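Local coordinates for protein LSM2-LSM8 complex subunit lsm8 (Schizosaccharomyces pombe, PDB 6PPN) that forms part of the nuclear LSM2-LSM8 complex, which binds U6 snRNA ending in a cyclic 2',3' phosphate and takes part in spliceosome assembly, at residues 7-12 and 68-73; 20-25 and 38-43. All blocks are in the same frame, centred on the assembly; numbering follows the deposited sequence.

Contact 1 (7-12 and 68-73); sequences MEQRVQ and VGLVNE
With CG of L70 turned anti to the backbone N (chi1 -176°), the leucine swings CD1 over the start of the opposite strand, 3.7 Å from R10 O and against the side chain of Q9. Q9 NE2 turns back to M7 O within the segment and to D5 O just before it, while OE1 rests against the leucine methyl. V68 has CG1 in the corresponding trans position, and this methyl meets V11 CG1 at 3.5 Å, a snug fit for two methyls; compact branched residues suit such a close, buried spot. Behind these side chains the strands run antiparallel. Q12 and G69 form a hydrogen-bonded pair, Q12 N reaching G69 O at 2.7 Å and G69 N returning to Q12 O; V11 and L70 are the non-hydrogen-bonded pair beside it, and V71 N bonds R10 O beyond. In the Sm fold this pairing joins the first strand to the last, and the outer edge of V68, G69 and L70 pairs with a strand of a neighbouring subunit. V71 CG1 packs over the R10 carbonyl, with V71 CG2 4.0 Å from R10 CB. The bent R10 chain sends its guanidinium away to S24 OG and D38 O, while E73 OE1 touches its CG at 3.5 Å.

Contact 2 (20-25 and 38-43); sequences VVLGSL and DSFERI
L22 and F40 carry most of the main-chain bonding: L22 N gives its proton to F40 O, and F40 N answers to L22 O, both at 2.9 Å and with the donor nearly in line with the carbonyl. One step on, R42 N bonds V20 O. Weaker CA-H...O contacts fill in between, among them V21 CA to F40 O at 3.3 Å. G23 lies fully extended next to S39, where a beta carbon would come within 2.8 Å of S39 CB; a residue lacking one therefore fits.

The apolar contacts gather on the face holding L22, F40 and R42. The F40 ring, its CG set between the backbone N and carbonyl carbon (chi1 58°), lays one face over L22 CB in a CH-pi contact, 4.2 Å from CB to the ring centroid. L22 CD2 then covers one face of the R42 guanidinium, 3.3 Å from NH1, and R42 NE stands at the edge of the F40 ring. An alanine at F40 would remove the ring and is likely to uncover L22 CB, leaving the R42 guanidinium less firmly placed.

The polar groups find partners beyond the two strands. A long arginine suits its site because its charge also makes a cation-pi contact with W81, while S39 OG bonds G56 O. V20 N donates to a water that also neighbours E41 OE1.

The pairing of strand 20-28 with strand 39-43 belongs to the strongly bent antiparallel sheet characteristic of the Sm fold.

In the fold
From the N terminus the chain first lays down 7-12, then turns back through 20-25, the neighbouring strand. Contact 2 closes the shorter loop: after twelve residues, including strand 34-36, the chain rounds a corner at D38 and 38-43 pairs with 20-25. Only after strands 51-56 and 58-60 does 68-73 return to 7-12, so contact 1 spans 55 residues and encloses contact 2 entirely; the two do not cross. Strands 10-15 and 20-28 join them directly, with probable hydrogen bonds from V11 N to G23 O and from E8 N to L25 O. The R10 side chain, reaching across 20-25 to pack on F40, ties strand 10-15 to both strands of contact 2.

Contact 1 (7-12 and 68-73)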
loop_
_atom_site.group_PDB
_atom_site.type_symbol
_atom_site.label_atom_id
_atom_site.label_comp_id
_atom_site.label_asym_id
_atom_site.label_seq_id
_atom_site.Cartn_x
_atom_site.Cartn_y
_atom_site.Cartn_z
ATOM N N MET H 7 -3.392 21.258 -14.826
ATOM C CA MET H 7 -2.377 21.080 -15.865
ATOM C C MET H 7 -1.641 22.382 -16.192
ATOM O O MET H 7 -2.242 23.461 -16.268
ATOM C CB MET H 7 -3.023 20.534 -17.134
ATOM C CG MET H 7 -3.250 19.042 -17.112
ATOM S SD MET H 7 -1.671 18.199 -17.057
ATOM C CE MET H 7 -1.002 18.795 -18.605
ATOM N N GLU H 8 -0.324 22.264 -16.401
ATOM C CA GLU H 8 0.546 23.364 -16.807
ATOM C C GLU H 8 0.632 24.458 -15.755
ATOM O O GLU H 8 0.955 25.605 -16.077
ATOM C CB GLU H 8 0.118 23.986 -18.148
ATOM C CG GLU H 8 -0.099 23.001 -19.270
ATOM C CD GLU H 8 1.147 22.198 -19.626
ATOM O OE1 GLU H 8 2.286 22.675 -19.388
ATOM O OE2 GLU H 8 0.972 21.058 -20.123
ATOM N N GLN H 9 0.306 24.152 -14.505
ATOM C CA GLN H 9 0.413 25.135 -13.440
ATOM C C GLN H 9 1.303 24.596 -12.330
ATOM O O GLN H 9 1.555 23.388 -12.242
ATOM C CB GLN H 9 -0.967 25.501 -12.885
ATOM C CG GLN H 9 -1.911 26.039 -13.950
ATOM C CD GLN H 9 -3.363 25.863 -13.558
ATOM O OE1 GLN H 9 -3.917 26.659 -12.789
ATOM N NE2 GLN H 9 -3.977 24.780 -14.048
ATOM N N ARG H 10 1.791 25.518 -11.489
ATOM C CA ARG H 10 2.589 25.144 -10.328
ATOM C C ARG H 10 1.722 24.388 -9.344
ATOM O O ARG H 10 0.592 24.782 -9.054
ATOM C CB ARG H 10 3.200 26.356 -9.641
ATOM C CG ARG H 10 4.203 27.095 -10.497
ATOM C CD ARG H 10 5.355 26.200 -10.999
ATOM N NE ARG H 10 6.356 25.862 -9.981
ATOM C CZ ARG H 10 7.519 25.249 -10.240
ATOM N NH1 ARG H 10 7.843 24.910 -11.482
ATOM N NH2 ARG H 10 8.371 24.975 -9.255
ATOM N N VAL H 11 2.248 23.284 -8.856
ATOM C CA VAL H 11 1.504 22.314 -8.085
ATOM C C VAL H 11 2.416 21.855 -6.955
ATOM O O VAL H 11 3.641 21.909 -7.076
ATOM C CB VAL H 11 1.095 21.189 -9.052
ATOM C CG1 VAL H 11 1.463 19.841 -8.536
ATOM C CG2 VAL H 11 -0.370 21.343 -9.466
ATOM N N GLN H 12 1.832 21.425 -5.840
ATOM C CA GLN H 12 2.612 20.999 -4.684
ATOM C C GLN H 12 2.144 19.610 -4.281
ATOM O O GLN H 12 1.007 19.438 -3.854
ATOM C CB GLN H 12 2.477 21.963 -3.502
ATOM C CG GLN H 12 3.036 21.362 -2.195
ATOM C CD GLN H 12 3.073 22.345 -1.034
ATOM O OE1 GLN H 12 3.881 23.276 -1.021
ATOM N NE2 GLN H 12 2.197 22.140 -0.053
ATOM N N VAL H 68 -2.256 16.451 -4.190
ATOM C CA VAL H 68 -1.733 17.417 -5.162
ATOM C C VAL H 68 -2.470 18.740 -4.953
ATOM O O VAL H 68 -3.680 18.820 -5.184
ATOM C CB VAL H 68 -1.900 16.934 -6.613
ATOM C CG1 VAL H 68 -1.291 17.949 -7.571
ATOM C CG2 VAL H 68 -1.266 15.540 -6.814
ATOM N N GLY H 69 -1.764 19.767 -4.502
ATOM C CA GLY H 69 -2.358 21.070 -4.249
ATOM C C GLY H 69 -1.963 22.047 -5.342
ATOM O O GLY H 69 -0.852 21.996 -5.845
ATOM N N LEU H 70 -2.879 22.932 -5.713
ATOM C CA LEU H 70 -2.583 23.973 -6.683
ATOM C C LEU H 70 -2.015 25.157 -5.913
ATOM O O LEU H 70 -2.678 25.679 -5.011
ATOM C CB LEU H 70 -3.855 24.364 -7.435
ATOM C CG LEU H 70 -3.742 25.379 -8.561
ATOM C CD1 LEU H 70 -3.014 24.753 -9.742
ATOM C CD2 LEU H 70 -5.127 25.794 -9.004
ATOM N N VAL H 71 -0.792 25.573 -6.236
ATOM C CA VAL H 71 -0.192 26.645 -5.450
ATOM C C VAL H 71 -0.732 27.968 -5.973
ATOM O O VAL H 71 -0.700 28.257 -7.180
ATOM C CB VAL H 71 1.349 26.585 -5.450
ATOM C CG1 VAL H 71 1.857 25.265 -6.001
ATOM C CG2 VAL H 71 1.966 27.736 -6.149
ATOM N N ASN H 72 -1.300 28.747 -5.064
ATOM C CA ASN H 72 -1.890 30.019 -5.413
ATOM C C ASN H 72 -0.772 31.033 -5.439
ATOM O O ASN H 72 -0.161 31.300 -4.398
ATOM C CB ASN H 72 -2.951 30.388 -4.388
ATOM C CG ASN H 72 -3.826 31.508 -4.849
ATOM O OD1 ASN H 72 -3.546 32.684 -4.619
ATOM N ND2 ASN H 72 -4.901 31.148 -5.530
ATOM N N GLU H 73 -0.497 31.594 -6.620
ATOM C CA GLU H 73 0.721 32.378 -6.770
ATOM C C GLU H 73 0.727 33.579 -5.835
ATOM O O GLU H 73 1.766 33.903 -5.251
ATOM C CB GLU H 73 0.920 32.814 -8.225
ATOM C CG GLU H 73 0.835 31.695 -9.308
ATOM C CD GLU H 73 1.740 30.449 -9.091
ATOM O OE1 GLU H 73 1.725 29.555 -9.976
ATOM O OE2 GLU H 73 2.486 30.353 -8.087
#

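Contact 2 (20-25 and 38-43)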
loop_
_atom_site.group_PDB
_atom_site.type_symbol
_atom_site.label_atom_id
_atom_site.label_comp_id
_atom_site.label_asym_id
_atom_site.label_seq_id
_atom_site.Cartn_x
_atom_site.Cartn_y
_atom_site.Cartn_z
ATOM N N VAL H 20 7.576 16.978 0.314
ATOM C CA VAL H 20 6.840 18.076 -0.300
ATOM C C VAL H 20 7.607 18.449 -1.558
ATOM O O VAL H 20 8.765 18.867 -1.464
ATOM C CB VAL H 20 6.736 19.279 0.652
ATOM C CG1 VAL H 20 6.021 20.452 -0.035
ATOM C CG2 VAL H 20 5.986 18.879 1.922
ATOM N N VAL H 21 7.009 18.273 -2.737
ATOM C CA VAL H 21 7.726 18.667 -3.948
ATOM C C VAL H 21 6.831 19.520 -4.828
ATOM O O VAL H 21 5.671 19.187 -5.065
ATOM C CB VAL H 21 8.297 17.461 -4.746
ATOM C CG1 VAL H 21 8.901 16.411 -3.807
ATOM C CG2 VAL H 21 7.305 16.852 -5.634
ATOM N N LEU H 22 7.372 20.631 -5.296
ATOM C CA LEU H 22 6.634 21.600 -6.085
ATOM C C LEU H 22 7.116 21.536 -7.516
ATOM O O LEU H 22 8.316 21.340 -7.762
ATOM C CB LEU H 22 6.841 23.018 -5.553
ATOM C CG LEU H 22 6.117 23.334 -4.244
ATOM C CD1 LEU H 22 6.954 22.875 -3.047
ATOM C CD2 LEU H 22 5.804 24.839 -4.178
ATOM N N GLY H 23 6.206 21.734 -8.460
ATOM C CA GLY H 23 6.652 21.840 -9.845
ATOM C C GLY H 23 5.474 22.045 -10.771
ATOM O O GLY H 23 4.328 22.113 -10.338
ATOM N N SER H 24 5.780 22.180 -12.064
ATOM C CA SER H 24 4.734 22.355 -13.063
ATOM C C SER H 24 4.141 21.019 -13.486
ATOM O O SER H 24 4.869 20.089 -13.852
ATOM C CB SER H 24 5.295 23.096 -14.261
ATOM O OG SER H 24 5.858 24.305 -13.801
ATOM N N LEU H 25 2.815 20.910 -13.429
ATOM C CA LEU H 25 2.190 19.634 -13.767
ATOM C C LEU H 25 2.185 19.510 -15.279
ATOM O O LEU H 25 1.529 20.295 -15.975
ATOM C CB LEU H 25 0.782 19.532 -13.190
ATOM C CG LEU H 25 0.045 18.201 -13.413
ATOM C CD1 LEU H 25 0.818 17.067 -12.739
ATOM C CD2 LEU H 25 -1.361 18.244 -12.850
ATOM N N ASP H 38 10.654 21.454 -13.757
ATOM C CA ASP H 38 11.203 22.536 -12.933
ATOM C C ASP H 38 10.845 22.349 -11.463
ATOM O O ASP H 38 10.497 23.295 -10.748
ATOM C CB ASP H 38 10.741 23.897 -13.441
ATOM C CG ASP H 38 11.405 24.272 -14.725
ATOM O OD1 ASP H 38 12.645 24.445 -14.710
ATOM O OD2 ASP H 38 10.706 24.336 -15.761
ATOM N N SER H 39 10.920 21.117 -11.006
ATOM C CA SER H 39 10.462 20.806 -9.665
ATOM C C SER H 39 11.581 20.955 -8.639
ATOM O O SER H 39 12.777 20.989 -8.953
ATOM C CB SER H 39 9.930 19.386 -9.599
ATOM O OG SER H 39 11.010 18.522 -9.839
ATOM N N PHE H 40 11.173 21.063 -7.384
ATOM C CA PHE H 40 12.140 21.097 -6.294
ATOM C C PHE H 40 11.446 20.557 -5.056
ATOM O O PHE H 40 10.217 20.523 -4.979
ATOM C CB PHE H 40 12.715 22.507 -6.092
ATOM C CG PHE H 40 11.677 23.548 -5.812
ATOM C CD1 PHE H 40 11.106 24.265 -6.849
ATOM C CD2 PHE H 40 11.267 23.810 -4.511
ATOM C CE1 PHE H 40 10.141 25.226 -6.597
ATOM C CE2 PHE H 40 10.304 24.775 -4.251
ATOM C CZ PHE H 40 9.744 25.488 -5.296
ATOM N N GLU H 41 12.230 20.061 -4.109
ATOM C CA GLU H 41 11.669 19.585 -2.853
ATOM C C GLU H 41 11.841 20.675 -1.818
ATOM O O GLU H 41 12.848 21.374 -1.829
ATOM C CB GLU H 41 12.352 18.311 -2.360
ATOM C CG GLU H 41 11.904 17.935 -0.965
ATOM C CD GLU H 41 12.345 16.551 -0.524
ATOM O OE1 GLU H 41 11.824 16.081 0.509
ATOM O OE2 GLU H 41 13.184 15.930 -1.209
ATOM N N ARG H 42 10.869 20.810 -0.923
ATOM C CA ARG H 42 10.976 21.712 0.219
ATOM C C ARG H 42 11.042 20.876 1.482
ATOM O O ARG H 42 10.206 19.986 1.683
ATOM C CB ARG H 42 9.777 22.659 0.319
ATOM C CG ARG H 42 9.957 24.002 -0.302
ATOM C CD ARG H 42 8.621 24.766 -0.311
ATOM N NE ARG H 42 8.786 26.048 -1.002
ATOM C CZ ARG H 42 7.788 26.792 -1.464
ATOM N NH1 ARG H 42 6.539 26.392 -1.314
ATOM N NH2 ARG H 42 8.047 27.941 -2.083
ATOM N N ILE H 43 12.043 21.132 2.303
ATOM C CA ILE H 43 12.162 20.486 3.601
ATOM C C ILE H 43 11.971 21.572 4.648
ATOM O O ILE H 43 12.886 22.354 4.934
ATOM C CB ILE H 43 13.493 19.753 3.768
ATOM C CG1 ILE H 43 13.665 18.732 2.632
ATOM C CG2 ILE H 43 13.534 19.075 5.117
ATOM C CD1 ILE H 43 14.974 17.992 2.668
HETATM O O HOH W 1 9.850 17.533 1.555
#